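PDB 5KLH: surface glycoprotein from Trypanosoma brucei, which is a procyclic (insect-stage) membrane surface antigen with a bilobed ectodomain and probably acts as a sensor, though its function is not firmly established. Local coordinates for residues A[151-159]-A[188-199]. Numbering follows the deposited sequence.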
ATOM      1  N   GLN A 151      -1.241  -1.804  16.736  1.00 12.31           N
ATOM      2  CA  GLN A 151      -0.288  -2.823  16.322  1.00 13.80           C
ATOM      3  C   GLN A 151       1.039  -2.174  15.966  1.00 15.07           C
ATOM      4  O   GLN A 151       1.066  -1.108  15.353  1.00 16.68           O
ATOM      5  CB  GLN A 151      -0.823  -3.629  15.132  1.00 18.74           C
ATOM      6  CG  GLN A 151      -2.075  -4.453  15.430  1.00 20.55           C
ATOM      7  CD  GLN A 151      -1.790  -5.749  16.175  1.00 27.01           C
ATOM      8  OE1 GLN A 151      -0.669  -6.001  16.621  1.00 22.77           O
ATOM      9  NE2 GLN A 151      -2.819  -6.586  16.308  1.00 23.66           N
ATOM     10  N   GLU A 152       2.138  -2.808  16.366  1.00 14.44           N
ATOM     11  CA  GLU A 152       3.470  -2.320  16.006  1.00 14.68           C
ATOM     12  C   GLU A 152       3.988  -3.038  14.773  1.00 13.07           C
ATOM     13  O   GLU A 152       4.011  -4.274  14.732  1.00 12.55           O
ATOM     14  CB  GLU A 152       4.456  -2.504  17.174  1.00 13.31           C
ATOM     15  CG  GLU A 152       3.959  -1.961  18.510  1.00 14.24           C
ATOM     16  CD  GLU A 152       3.775  -0.450  18.534  1.00 19.82           C
ATOM     17  OE1 GLU A 152       4.287   0.263  17.641  1.00 16.80           O
ATOM     18  OE2 GLU A 152       3.106   0.033  19.471  1.00 18.54           O
ATOM     19  N   VAL A 153       4.382  -2.265  13.765  1.00 11.93           N
ATOM     20  CA  VAL A 153       4.879  -2.823  12.511  1.00 11.91           C
ATOM     21  C   VAL A 153       6.202  -2.202  12.078  1.00 12.09           C
ATOM     22  O   VAL A 153       6.526  -1.060  12.449  1.00 12.73           O
ATOM     23  CB  VAL A 153       3.860  -2.640  11.383  1.00 11.05           C
ATOM     24  CG1 VAL A 153       2.550  -3.288  11.787  1.00 14.78           C
ATOM     25  CG2 VAL A 153       3.624  -1.157  11.109  1.00 11.94           C
ATOM     26  N   TYR A 154       6.960  -2.955  11.285  1.00 10.69           N
ATOM     27  CA  TYR A 154       8.272  -2.504  10.835  1.00  9.87           C
ATOM     28  C   TYR A 154       8.409  -2.662   9.333  1.00  9.38           C
ATOM     29  O   TYR A 154       8.124  -3.734   8.781  1.00  9.82           O
ATOM     30  CB  TYR A 154       9.378  -3.266  11.549  1.00  9.95           C
ATOM     31  CG  TYR A 154       9.330  -3.103  13.045  1.00  9.29           C
ATOM     32  CD1 TYR A 154       8.516  -3.905  13.823  1.00 10.67           C
ATOM     33  CD2 TYR A 154      10.085  -2.119  13.681  1.00 13.35           C
ATOM     34  CE1 TYR A 154       8.469  -3.758  15.196  1.00 11.85           C
ATOM     35  CE2 TYR A 154      10.036  -1.964  15.061  1.00  9.79           C
ATOM     36  CZ  TYR A 154       9.223  -2.774  15.803  1.00 12.94           C
ATOM     37  OH  TYR A 154       9.180  -2.611  17.173  1.00 15.08           O
ATOM     38  N   LEU A 155       8.862  -1.604   8.678  1.00  8.72           N
ATOM     39  CA  LEU A 155       9.023  -1.604   7.230  1.00  8.47           C
ATOM     40  C   LEU A 155       9.953  -2.709   6.737  1.00 10.11           C
ATOM     41  O   LEU A 155      11.080  -2.849   7.228  1.00  9.30           O
ATOM     42  CB  LEU A 155       9.569  -0.256   6.772  1.00  7.78           C
ATOM     43  CG  LEU A 155       9.687  -0.071   5.264  1.00  7.42           C
ATOM     44  CD1 LEU A 155       8.308  -0.070   4.616  1.00  9.88           C
ATOM     45  CD2 LEU A 155      10.401   1.238   5.009  1.00  9.33           C
ATOM     46  N   SER A 156       9.483  -3.458   5.742  1.00  9.36           N
ATOM     47  CA  SER A 156      10.237  -4.568   5.171  1.00  8.38           C
ATOM     48  C   SER A 156      10.338  -4.442   3.656  1.00 10.89           C
ATOM     49  O   SER A 156      11.352  -4.799   3.062  1.00 11.22           O
ATOM     50  CB  SER A 156       9.581  -5.887   5.537  1.00 12.90           C
ATOM     51  OG  SER A 156      10.287  -6.964   4.953  1.00 24.48           O
ATOM     52  N   LYS A 157       9.259  -3.966   3.045  1.00  9.04           N
ATOM     53  CA  LYS A 157       9.188  -3.819   1.595  1.00  7.69           C
ATOM     54  C   LYS A 157       8.567  -2.461   1.303  1.00 10.47           C
ATOM     55  O   LYS A 157       7.452  -2.192   1.731  1.00  9.62           O
ATOM     56  CB  LYS A 157       8.370  -4.961   0.973  1.00 12.91           C
ATOM     57  CG  LYS A 157       8.506  -5.067  -0.534  1.00 16.96           C
ATOM     58  CD  LYS A 157       7.964  -6.399  -1.069  1.00 27.83           C
ATOM     59  CE  LYS A 157       8.562  -7.596  -0.334  1.00 26.68           C
ATOM     60  NZ  LYS A 157       8.011  -8.896  -0.828  1.00 44.59           N
ATOM     61  N   LEU A 158       9.300  -1.610   0.585  1.00 10.65           N
ATOM     62  CA  LEU A 158       8.828  -0.282   0.259  1.00  9.26           C
ATOM     63  C   LEU A 158       8.485  -0.250  -1.221  1.00 11.94           C
ATOM     64  O   LEU A 158       9.336  -0.574  -2.041  1.00  9.19           O
ATOM     65  CB  LEU A 158       9.903   0.753   0.594  1.00  9.35           C
ATOM     66  CG  LEU A 158       9.562   2.203   0.245  1.00  7.98           C
ATOM     67  CD1 LEU A 158       8.532   2.729   1.205  1.00 11.40           C
ATOM     68  CD2 LEU A 158      10.815   3.056   0.279  1.00  9.44           C
ATOM     69  N   TYR A 159       7.238   0.079  -1.552  1.00  7.62           N
ATOM     70  CA  TYR A 159       6.783   0.140  -2.946  1.00  7.33           C
ATOM     71  C   TYR A 159       6.687   1.570  -3.428  1.00 10.24           C
ATOM     72  O   TYR A 159       5.972   2.371  -2.823  1.00 11.86           O
ATOM     73  CB  TYR A 159       5.405  -0.510  -3.097  1.00  9.76           C
ATOM     74  CG  TYR A 159       5.316  -1.950  -2.667  1.00  8.08           C
ATOM     75  CD1 TYR A 159       5.246  -2.291  -1.316  1.00  8.06           C
ATOM     76  CD2 TYR A 159       5.251  -2.964  -3.604  1.00 10.44           C
ATOM     77  CE1 TYR A 159       5.138  -3.615  -0.924  1.00 13.78           C
ATOM     78  CE2 TYR A 159       5.139  -4.289  -3.218  1.00 15.70           C
ATOM     79  CZ  TYR A 159       5.081  -4.600  -1.875  1.00 14.24           C
ATOM     80  OH  TYR A 159       4.961  -5.911  -1.483  1.00 17.80           O
ATOM     81  N   GLN A 188       2.454  -0.165   2.786  1.00  9.06           N
ATOM     82  CA  GLN A 188       3.722  -0.817   2.474  1.00  7.79           C
ATOM     83  C   GLN A 188       3.784  -2.233   3.023  1.00  9.98           C
ATOM     84  O   GLN A 188       2.828  -2.721   3.617  1.00 11.91           O
ATOM     85  CB  GLN A 188       4.886   0.015   3.021  1.00 12.39           C
ATOM     86  CG  GLN A 188       4.859   1.463   2.567  1.00 11.05           C
ATOM     87  CD  GLN A 188       5.082   1.581   1.081  1.00  9.33           C
ATOM     88  OE1 GLN A 188       5.535   0.635   0.453  1.00  9.95           O
ATOM     89  NE2 GLN A 188       4.754   2.745   0.500  1.00 11.25           N
ATOM     90  N   GLY A 189       4.916  -2.889   2.819  1.00  8.56           N
ATOM     91  CA  GLY A 189       5.096  -4.242   3.310  1.00  9.99           C
ATOM     92  C   GLY A 189       5.714  -4.172   4.679  1.00 10.36           C
ATOM     93  O   GLY A 189       6.812  -3.623   4.835  1.00  9.52           O
ATOM     94  N   TYR A 190       5.016  -4.726   5.670  1.00  9.38           N
ATOM     95  CA  TYR A 190       5.456  -4.642   7.065  1.00  8.71           C
ATOM     96  C   TYR A 190       5.651  -5.994   7.703  1.00 11.19           C
ATOM     97  O   TYR A 190       5.041  -6.990   7.278  1.00 12.64           O
ATOM     98  CB  TYR A 190       4.452  -3.846   7.897  1.00 12.96           C
ATOM     99  CG  TYR A 190       4.424  -2.381   7.548  1.00 11.88           C
ATOM    100  CD1 TYR A 190       5.456  -1.549   7.939  1.00 10.98           C
ATOM    101  CD2 TYR A 190       3.370  -1.836   6.833  1.00 12.27           C
ATOM    102  CE1 TYR A 190       5.443  -0.189   7.618  1.00 11.62           C
ATOM    103  CE2 TYR A 190       3.347  -0.482   6.510  1.00 12.28           C
ATOM    104  CZ  TYR A 190       4.395   0.326   6.905  1.00 14.94           C
ATOM    105  OH  TYR A 190       4.413   1.668   6.592  1.00 14.38           O
ATOM    106  N   GLU A 191       6.502  -6.023   8.729  1.00 11.14           N
ATOM    107  CA  GLU A 191       6.701  -7.225   9.536  1.00 12.24           C
ATOM    108  C   GLU A 191       6.551  -6.906  11.021  1.00  8.77           C
ATOM    109  O   GLU A 191       6.466  -5.739  11.422  1.00 11.40           O
ATOM    110  CB  GLU A 191       8.084  -7.853   9.273  1.00 11.49           C
ATOM    111  CG  GLU A 191       8.362  -8.208   7.839  1.00 15.49           C
ATOM    112  CD  GLU A 191       7.565  -9.410   7.373  1.00 15.79           C
ATOM    113  OE1 GLU A 191       6.983 -10.114   8.228  1.00 17.50           O
ATOM    114  OE2 GLU A 191       7.513  -9.638   6.148  1.00 20.41           O
ATOM    115  N   ALA A 192       6.533  -7.948  11.841  1.00 10.71           N
ATOM    116  CA  ALA A 192       6.233  -7.780  13.255  1.00 16.55           C
ATOM    117  C   ALA A 192       7.445  -7.412  14.115  1.00 14.54           C
ATOM    118  O   ALA A 192       7.292  -7.083  15.296  1.00 11.40           O
ATOM    119  CB  ALA A 192       5.602  -9.041  13.787  1.00 13.43           C
ATOM    120  N   VAL A 193       8.641  -7.492  13.543  1.00  9.70           N
ATOM    121  CA  VAL A 193       9.861  -7.218  14.298  1.00  9.26           C
ATOM    122  C   VAL A 193      10.789  -6.351  13.468  1.00 12.89           C
ATOM    123  O   VAL A 193      10.632  -6.267  12.249  1.00 12.30           O
ATOM    124  CB  VAL A 193      10.601  -8.513  14.704  1.00 13.77           C
ATOM    125  CG1 VAL A 193       9.686  -9.470  15.451  1.00 15.19           C
ATOM    126  CG2 VAL A 193      11.169  -9.162  13.488  1.00 14.99           C
ATOM    127  N   PRO A 194      11.747  -5.680  14.125  1.00 11.96           N
ATOM    128  CA  PRO A 194      12.680  -4.816  13.399  1.00 12.93           C
ATOM    129  C   PRO A 194      13.438  -5.536  12.278  1.00 13.31           C
ATOM    130  O   PRO A 194      13.793  -6.718  12.392  1.00 13.12           O
ATOM    131  CB  PRO A 194      13.633  -4.340  14.500  1.00 13.91           C
ATOM    132  CG  PRO A 194      12.781  -4.351  15.734  1.00  8.83           C
ATOM    133  CD  PRO A 194      11.907  -5.563  15.587  1.00 14.37           C
ATOM    134  N   GLN A 195      13.654  -4.814  11.184  1.00 13.40           N
ATOM    135  CA  GLN A 195      14.345  -5.338  10.010  1.00 12.75           C
ATOM    136  C   GLN A 195      15.739  -4.720   9.870  1.00 13.10           C
ATOM    137  O   GLN A 195      15.927  -3.552  10.230  1.00 17.10           O
ATOM    138  CB  GLN A 195      13.517  -5.059   8.750  1.00 10.75           C
ATOM    139  CG  GLN A 195      12.102  -5.625   8.781  1.00 10.55           C
ATOM    140  CD  GLN A 195      12.080  -7.136   8.813  1.00 13.57           C
ATOM    141  OE1 GLN A 195      12.466  -7.806   7.849  1.00 15.72           O
ATOM    142  NE2 GLN A 195      11.630  -7.690   9.935  1.00 12.66           N
ATOM    143  N   ASP A 196      16.710  -5.462   9.333  1.00 13.84           N
ATOM    144  CA  ASP A 196      18.032  -4.855   9.132  1.00 14.77           C
ATOM    145  C   ASP A 196      18.201  -4.385   7.685  1.00 14.15           C
ATOM    146  O   ASP A 196      19.192  -3.742   7.337  1.00 15.88           O
ATOM    147  CB  ASP A 196      19.165  -5.807   9.528  1.00 27.22           C
ATOM    148  CG  ASP A 196      19.158  -7.105   8.736  1.00 32.04           C
ATOM    149  OD1 ASP A 196      18.337  -7.244   7.808  1.00 38.96           O
ATOM    150  OD2 ASP A 196      19.988  -7.993   9.043  1.00 37.77           O
ATOM    151  N   LYS A 197      17.217  -4.692   6.852  1.00 13.58           N
ATOM    152  CA  LYS A 197      17.231  -4.219   5.469  1.00 11.63           C
ATOM    153  C   LYS A 197      15.817  -4.141   4.915  1.00 14.99           C
ATOM    154  O   LYS A 197      14.909  -4.799   5.416  1.00 11.13           O
ATOM    155  CB  LYS A 197      18.099  -5.129   4.601  1.00 16.54           C
ATOM    156  CG  LYS A 197      17.739  -6.613   4.698  1.00 23.34           C
ATOM    157  CD  LYS A 197      18.823  -7.479   4.049  1.00 25.38           C
ATOM    158  CE  LYS A 197      18.643  -8.950   4.370  1.00 28.86           C
ATOM    159  NZ  LYS A 197      18.778  -9.198   5.828  1.00 39.73           N
ATOM    160  N   VAL A 198      15.642  -3.313   3.881  1.00 14.56           N
ATOM    161  CA  VAL A 198      14.346  -3.093   3.265  1.00  9.04           C
ATOM    162  C   VAL A 198      14.426  -3.302   1.761  1.00 11.37           C
ATOM    163  O   VAL A 198      15.284  -2.710   1.111  1.00 13.96           O
ATOM    164  CB  VAL A 198      13.825  -1.648   3.550  1.00  7.13           C
ATOM    165  CG1 VAL A 198      12.598  -1.352   2.728  1.00 11.58           C
ATOM    166  CG2 VAL A 198      13.535  -1.492   5.036  1.00 11.63           C
ATOM    167  N   GLN A 199      13.550  -4.145   1.215  1.00 10.04           N
ATOM    168  CA  GLN A 199      13.450  -4.294  -0.233  1.00 11.24           C
ATOM    169  C   GLN A 199      12.662  -3.140  -0.833  1.00 10.66           C
ATOM    170  O   GLN A 199      11.523  -2.900  -0.436  1.00 12.15           O
ATOM    171  CB  GLN A 199      12.780  -5.623  -0.603  1.00 13.52           C
ATOM    172  CG  GLN A 199      13.576  -6.857  -0.200  1.00 24.59           C
ATOM    173  CD  GLN A 199      12.914  -8.150  -0.641  1.00 38.41           C
ATOM    174  OE1 GLN A 199      12.640  -9.030   0.176  1.00 43.53           O
ATOM    175  NE2 GLN A 199      12.666  -8.277  -1.943  1.00 36.38           N
TER
HETATM  176  O   HOH W   1      13.298  -7.045   5.317  1.00 22.42           O
HETATM  177  O   HOH W   2       8.049  -8.344   4.108  1.00 23.69           O
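Opposite Gly-189, strand 145-164 takes up one extra residue, so that Ser-156 and Lys-157 share a single partner: a classic beta bulge. In the beta-sheet part of the bilobed ectodomain, this strand pairs antiparallel with 189-191 along one edge and, from Ser-156 on, parallel with 197-204 along the other. Gly-189 O accepts from both bulge amides, at 2.8 Å from Ser-156 N and, more obliquely, at 3.1 Å from Lys-157 N. Gly-189 N returns a bond to Lys-157 O, and Tyr-154 and Glu-191 exchange two backbone bonds. At the parallel end, Gln-199 N donates to Ser-156 O, and Gln-199 O receives Leu-158 N.

Val-153 CG2 lies over one face of the Tyr-190 ring, displaced toward its rim. The 192-196 loop passes by Tyr-154, whose ring has Pro-194 CD over one face, 3.9 Å from its centroid; Gln-195 NE2 braces the loop through a nearly straight bond to Val-193 O. Leu-155 meets both methyls of Val-198 at about a right angle, and both residues touch Leu-73. Strand 85-100 pairs with the first part of the other edge, where Gln-151, Val-153 and Leu-155 share backbone bonds with Arg-95, Ala-93 and Leu-91.

A chi1 of 178° turns Ser-156 OG between the Glu-191 and Gln-195 side chains; one water links it to Gln-195 OE1 and Lys-197 O, another to Glu-191 OE2. The Gln-188 chain bends at chi2 (-66°) and carries its amide past Leu-158 CD1; His-185 O holds NE2, and OE1 accepts Tyr-159 N at 2.7 Å in an almost linear bond (178°).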